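Local coordinates for kinesin-like protein (Caenorhabditis elegans, PDB 5X3E) that probably works as a kinesin-6 motor that binds and hydrolyses ATP to generate force along microtubules, at residues A[233-238]-A[258-263]; A[162-165]-A[169-172]. All blocks are in the same frame, centred on the assembly; numbering follows the deposited sequence.

Contact 1: residues A[233-238]-A[258-263]; sequences LEDARN and GAKDVE. With SO4 (sulfate ion), chain R; SO4 (sulfate ion), chain I; SO4 (sulfate ion), chain U.
D235 and K260 form a salt bridge between the loop 233-238 and the segment 258-263. K260 NZ donates to D235 OD1 at 2.9 Å. It meets that oxygen on its syn side, 26° out of the carboxylate plane. A second, weak bond runs from K260 NZ to D235 OD2, so the ammonium faces both oxygens. The two side chains cross at about a right angle. K260 reaches this far because CG is anti to the backbone N (chi1 -160°) and the chain beyond is extended. On the way K260 CD passes 3.5 Å from L233 O, a backbone carbonyl oxygen.

Sulfate ions, probably from the crystallisation liquor, take further donors. K260 NZ also bonds O4 of sulfate U at 2.8 Å, so the ammonium is shared between two anions. D261 N gives a nearly straight bond (178°) to O2 of sulfate R. E263 N binds O2 of sulfate I. R189 also bonds a sulfate here.

The apolar part is small. L233 CD1 meets V262 CG2 at 3.8 Å, and both side chains also pack on V273 of helix 267-281. The backbone of V262 pairs with V219 in strand 213-225.

D235 is the centre of an inverse gamma turn. The contact ties the loop after strand 228-231 to strand 262-264, which pairs with strand 213-225 of the large mixed sheet in the kinesin motor domain.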
loop_
_atom_site.group_PDB
_atom_site.type_symbol
_atom_site.label_atom_id
_atom_site.label_comp_id
_atom_site.label_asym_id
_atom_site.label_seq_id
_atom_site.Cartn_x
_atom_site.Cartn_y
_atom_site.Cartn_z
ATOM N N LEU A 233 -13.254 2.987 -6.177
ATOM C CA LEU A 233 -13.992 1.854 -6.726
ATOM C C LEU A 233 -15.497 1.969 -6.518
ATOM O O LEU A 233 -16.223 1.003 -6.773
ATOM C CB LEU A 233 -13.479 0.553 -6.115
ATOM C CG LEU A 233 -11.983 0.334 -6.316
ATOM C CD1 LEU A 233 -11.581 -0.991 -5.713
ATOM C CD2 LEU A 233 -11.647 0.397 -7.793
ATOM N N GLU A 234 -15.974 3.115 -6.040
ATOM C CA GLU A 234 -17.398 3.303 -5.802
ATOM C C GLU A 234 -18.200 3.157 -7.090
ATOM O O GLU A 234 -17.746 3.541 -8.171
ATOM C CB GLU A 234 -17.632 4.681 -5.181
ATOM C CG GLU A 234 -19.074 5.174 -5.189
ATOM C CD GLU A 234 -19.188 6.623 -4.754
ATOM O OE1 GLU A 234 -20.325 7.110 -4.570
ATOM O OE2 GLU A 234 -18.132 7.273 -4.595
ATOM N N ASP A 235 -19.399 2.580 -6.972
ATOM C CA ASP A 235 -20.373 2.579 -8.065
ATOM C C ASP A 235 -20.994 3.971 -8.146
ATOM O O ASP A 235 -22.129 4.211 -7.728
ATOM C CB ASP A 235 -21.438 1.509 -7.849
ATOM C CG ASP A 235 -20.889 0.106 -7.981
ATOM O OD1 ASP A 235 -19.948 -0.094 -8.780
ATOM O OD2 ASP A 235 -21.399 -0.799 -7.288
ATOM N N ALA A 236 -20.224 4.913 -8.690
ATOM C CA ALA A 236 -20.658 6.303 -8.709
ATOM C C ALA A 236 -21.858 6.460 -9.633
ATOM O O ALA A 236 -21.771 6.173 -10.832
ATOM C CB ALA A 236 -19.515 7.206 -9.156
ATOM N N ARG A 237 -22.975 6.914 -9.072
ATOM C CA ARG A 237 -24.180 7.198 -9.839
ATOM C C ARG A 237 -24.286 8.658 -10.259
ATOM O O ARG A 237 -24.473 8.951 -11.446
ATOM C CB ARG A 237 -25.422 6.801 -9.033
ATOM C CG ARG A 237 -25.541 5.313 -8.774
ATOM C CD ARG A 237 -26.792 4.987 -7.970
ATOM N NE ARG A 237 -26.972 3.545 -7.809
ATOM C CZ ARG A 237 -27.950 2.985 -7.103
ATOM N NH1 ARG A 237 -28.846 3.744 -6.483
ATOM N NH2 ARG A 237 -28.032 1.664 -7.016
ATOM N N ASN A 238 -24.159 9.579 -9.303
ATOM C CA ASN A 238 -24.391 11.002 -9.536
ATOM C C ASN A 238 -23.305 11.665 -10.370
ATOM O O ASN A 238 -23.442 12.842 -10.713
ATOM C CB ASN A 238 -24.510 11.715 -8.187
ATOM C CG ASN A 238 -25.550 11.079 -7.281
ATOM O OD1 ASN A 238 -26.017 9.969 -7.537
ATOM N ND2 ASN A 238 -25.907 11.777 -6.211
ATOM N N GLY A 258 -17.882 3.294 3.812
ATOM C CA GLY A 258 -18.584 2.876 2.614
ATOM C C GLY A 258 -17.735 2.416 1.449
ATOM O O GLY A 258 -18.267 2.281 0.342
ATOM N N ALA A 259 -16.444 2.162 1.656
ATOM C CA ALA A 259 -15.594 1.701 0.566
ATOM C C ALA A 259 -15.948 0.285 0.145
ATOM O O ALA A 259 -16.309 -0.558 0.970
ATOM C CB ALA A 259 -14.122 1.760 0.971
ATOM N N LYS A 260 -15.827 0.034 -1.155
ATOM C CA LYS A 260 -16.232 -1.214 -1.778
ATOM C C LYS A 260 -15.081 -2.218 -1.740
ATOM O O LYS A 260 -13.970 -1.913 -2.182
ATOM C CB LYS A 260 -16.667 -0.942 -3.218
ATOM C CG LYS A 260 -17.546 -1.996 -3.838
ATOM C CD LYS A 260 -17.931 -1.601 -5.254
ATOM C CE LYS A 260 -18.597 -2.750 -5.994
ATOM N NZ LYS A 260 -18.899 -2.371 -7.402
ATOM N N ASP A 261 -15.343 -3.404 -1.195
ATOM C CA ASP A 261 -14.391 -4.511 -1.233
ATOM C C ASP A 261 -14.695 -5.326 -2.484
ATOM O O ASP A 261 -15.757 -5.955 -2.581
ATOM C CB ASP A 261 -14.495 -5.377 0.021
ATOM C CG ASP A 261 -14.023 -4.668 1.274
ATOM O OD1 ASP A 261 -14.832 -3.960 1.908
ATOM O OD2 ASP A 261 -12.843 -4.840 1.639
ATOM N N VAL A 262 -13.772 -5.309 -3.442
ATOM C CA VAL A 262 -13.988 -5.900 -4.759
ATOM C C VAL A 262 -13.247 -7.229 -4.829
ATOM O O VAL A 262 -12.020 -7.276 -4.665
ATOM C CB VAL A 262 -13.525 -4.955 -5.880
ATOM C CG1 VAL A 262 -13.700 -5.620 -7.233
ATOM C CG2 VAL A 262 -14.286 -3.627 -5.822
ATOM N N GLU A 263 -13.987 -8.304 -5.084
ATOM C CA GLU A 263 -13.388 -9.627 -5.174
ATOM C C GLU A 263 -12.700 -9.799 -6.515
ATOM O O GLU A 263 -13.270 -9.484 -7.564
ATOM C CB GLU A 263 -14.435 -10.718 -4.977
ATOM C CG GLU A 263 -13.823 -12.101 -4.839
ATOM C CD GLU A 263 -14.830 -13.135 -4.399
ATOM O OE1 GLU A 263 -14.408 -14.160 -3.826
ATOM O OE2 GLU A 263 -16.044 -12.919 -4.616
HETATM S S SO4 R . -19.244 -3.725 -0.537
HETATM O O1 SO4 R . -19.316 -4.753 -1.575
HETATM O O2 SO4 R . -17.917 -3.741 0.075
HETATM O O3 SO4 R . -19.502 -2.413 -1.126
HETATM O O4 SO4 R . -20.254 -3.990 0.487
HETATM S S SO4 I . -17.599 -7.806 -5.832
HETATM O O1 SO4 I . -18.418 -8.977 -6.133
HETATM O O2 SO4 I . -16.309 -7.948 -6.497
HETATM O O3 SO4 I . -18.268 -6.609 -6.335
HETATM O O4 SO4 I . -17.407 -7.702 -4.385
HETATM S S SO4 U . -15.934 -2.538 -9.668
HETATM O O1 SO4 U . -16.034 -3.615 -10.651
HETATM O O2 SO4 U . -14.547 -2.088 -9.578
HETATM O O3 SO4 U . -16.790 -1.421 -10.066
HETATM O O4 SO4 U . -16.372 -3.032 -8.367
#

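Contact 2: residues A[162-165]-A[169-172]; sequences FYPS and TFEI. With SO4 (sulfate ion), chain G.
Strands 162-165 and 169-172 run antiparallel, with Y163-E171 and S165-T169 as hydrogen-bonded pairs and F162-I172 and P164-F170 as non-hydrogen-bonded pairs. E171 N to Y163 O is 2.9 Å. The return bond, Y163 N to E171 O, is 3.1 Å and more bent, at 141°. S165 N donates to T169 O, while the bond from T169 N to S165 O is weak.

One face of the hairpin carries Y163, S165, T169 and E171. The Y163 ring lies against the E171 side chain, with E171 CB over one ring face and 3.3 Å from Y163 CZ. Ring and carboxylate planes are 60° apart. Y163 CG stands between the backbone N and the carbonyl carbon (chi1 64°), and the ring end comes over toward E171. R173 makes a cation-pi contact with this ring. E171 CG, beside its backbone N, lies 3.4 Å from S165 OG. The bend at chi2 then sets the course of the carboxylate, whose OE1 bonds S321 OG.

The other face is apolar. F162 and I172 lie side by side and point the same way, with F162 CD1 4.0 Å from I172 CG1. P164 CG touches F170 CE1 at 4.0 Å, and the two side chains cross obliquely. F162 and F170 both pack on V304 of strand 296-307, and the F170 ring meets that of F218. A sulfate ion, chain G, lies near the F170 backbone, with its O3 at the edge of the F170 ring.

This is a two-stranded beta hairpin, packed by its apolar face on the large sheet of the motor domain.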
loop_
_atom_site.group_PDB
_atom_site.type_symbol
_atom_site.label_atom_id
_atom_site.label_comp_id
_atom_site.label_asym_id
_atom_site.label_seq_id
_atom_site.Cartn_x
_atom_site.Cartn_y
_atom_site.Cartn_z
ATOM N N PHE A 162 -17.174 -16.246 -0.142
ATOM C CA PHE A 162 -16.976 -15.117 0.753
ATOM C C PHE A 162 -17.618 -13.882 0.138
ATOM O O PHE A 162 -17.700 -13.753 -1.087
ATOM C CB PHE A 162 -15.490 -14.840 0.976
ATOM C CG PHE A 162 -14.737 -15.953 1.645
ATOM C CD1 PHE A 162 -14.744 -16.080 3.024
ATOM C CD2 PHE A 162 -13.979 -16.843 0.898
ATOM C CE1 PHE A 162 -14.030 -17.087 3.645
ATOM C CE2 PHE A 162 -13.266 -17.849 1.511
ATOM C CZ PHE A 162 -13.292 -17.973 2.885
ATOM N N TYR A 163 -18.084 -12.968 0.990
ATOM C CA TYR A 163 -18.607 -11.702 0.492
ATOM C C TYR A 163 -18.602 -10.671 1.612
ATOM O O TYR A 163 -18.836 -11.017 2.775
ATOM C CB TYR A 163 -20.020 -11.871 -0.098
ATOM C CG TYR A 163 -21.093 -12.295 0.887
ATOM C CD1 TYR A 163 -21.276 -13.635 1.219
ATOM C CD2 TYR A 163 -21.950 -11.359 1.450
ATOM C CE1 TYR A 163 -22.266 -14.022 2.104
ATOM C CE2 TYR A 163 -22.945 -11.739 2.334
ATOM C CZ TYR A 163 -23.099 -13.069 2.654
ATOM O OH TYR A 163 -24.080 -13.445 3.538
ATOM N N PRO A 164 -18.353 -9.402 1.289
ATOM C CA PRO A 164 -18.281 -8.364 2.326
ATOM C C PRO A 164 -19.624 -8.129 2.996
ATOM O O PRO A 164 -20.675 -8.141 2.348
ATOM C CB PRO A 164 -17.838 -7.116 1.551
ATOM C CG PRO A 164 -17.379 -7.607 0.215
ATOM C CD PRO A 164 -18.133 -8.859 -0.060
ATOM N N SER A 165 -19.586 -7.901 4.303
ATOM C CA SER A 165 -20.790 -7.644 5.078
ATOM C C SER A 165 -20.554 -6.431 5.972
ATOM O O SER A 165 -19.456 -5.868 6.017
ATOM C CB SER A 165 -21.200 -8.867 5.899
ATOM O OG SER A 165 -20.180 -9.224 6.813
ATOM N N THR A 169 -16.697 -6.692 7.712
ATOM C CA THR A 169 -16.669 -8.134 7.953
ATOM C C THR A 169 -16.893 -8.886 6.640
ATOM O O THR A 169 -17.138 -8.287 5.587
ATOM C CB THR A 169 -17.711 -8.548 9.004
ATOM O OG1 THR A 169 -19.022 -8.166 8.569
ATOM C CG2 THR A 169 -17.421 -7.919 10.363
ATOM N N PHE A 170 -16.786 -10.218 6.705
ATOM C CA PHE A 170 -17.065 -11.096 5.571
ATOM C C PHE A 170 -17.964 -12.243 6.010
ATOM O O PHE A 170 -17.828 -12.753 7.125
ATOM C CB PHE A 170 -15.765 -11.648 4.946
ATOM C CG PHE A 170 -14.956 -10.606 4.232
ATOM C CD1 PHE A 170 -15.157 -10.356 2.882
ATOM C CD2 PHE A 170 -14.030 -9.842 4.918
ATOM C CE1 PHE A 170 -14.433 -9.369 2.224
ATOM C CE2 PHE A 170 -13.303 -8.855 4.268
ATOM C CZ PHE A 170 -13.502 -8.616 2.922
ATOM N N GLU A 171 -18.879 -12.647 5.135
ATOM C CA GLU A 171 -19.766 -13.771 5.388
ATOM C C GLU A 171 -19.517 -14.858 4.350
ATOM O O GLU A 171 -18.698 -14.697 3.442
ATOM C CB GLU A 171 -21.234 -13.335 5.372
ATOM C CG GLU A 171 -21.601 -12.282 6.394
ATOM C CD GLU A 171 -21.443 -12.763 7.819
ATOM O OE1 GLU A 171 -21.533 -13.988 8.045
ATOM O OE2 GLU A 171 -21.226 -11.915 8.711
ATOM N N ILE A 172 -20.230 -15.976 4.493
ATOM C CA ILE A 172 -20.036 -17.146 3.645
ATOM C C ILE A 172 -21.384 -17.669 3.166
ATOM O O ILE A 172 -22.236 -18.036 3.983
ATOM C CB ILE A 172 -19.260 -18.252 4.378
ATOM C CG1 ILE A 172 -17.883 -17.732 4.797
ATOM C CG2 ILE A 172 -19.151 -19.496 3.500
ATOM C CD1 ILE A 172 -17.151 -18.600 5.783
HETATM S S SO4 G . -14.566 -11.071 9.612
HETATM O O1 SO4 G . -14.181 -12.429 9.988
HETATM O O2 SO4 G . -13.412 -10.193 9.750
HETATM O O3 SO4 G . -15.064 -11.042 8.242
HETATM O O4 SO4 G . -15.625 -10.625 10.513
#

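Overall arrangement
The two contacts lie on the same side of the chain's centre, about 16 Å apart between their own centres. Both are partly buried and peripheral, and both lean on strand 213-225 of the large mixed sheet. Contact 2 is local: one short hairpin, held by a ladder of backbone bonds and an apolar face turned to the sheet. Contact 1 joins segments further apart in sequence and relies on one charged pair with a small apolar patch that packs on helix 267-281. They meet directly where D261 O packs at 3.6 Å against P164 CG. Sulfate ions accompany both, taking mainly backbone and lysine donors in contact 1.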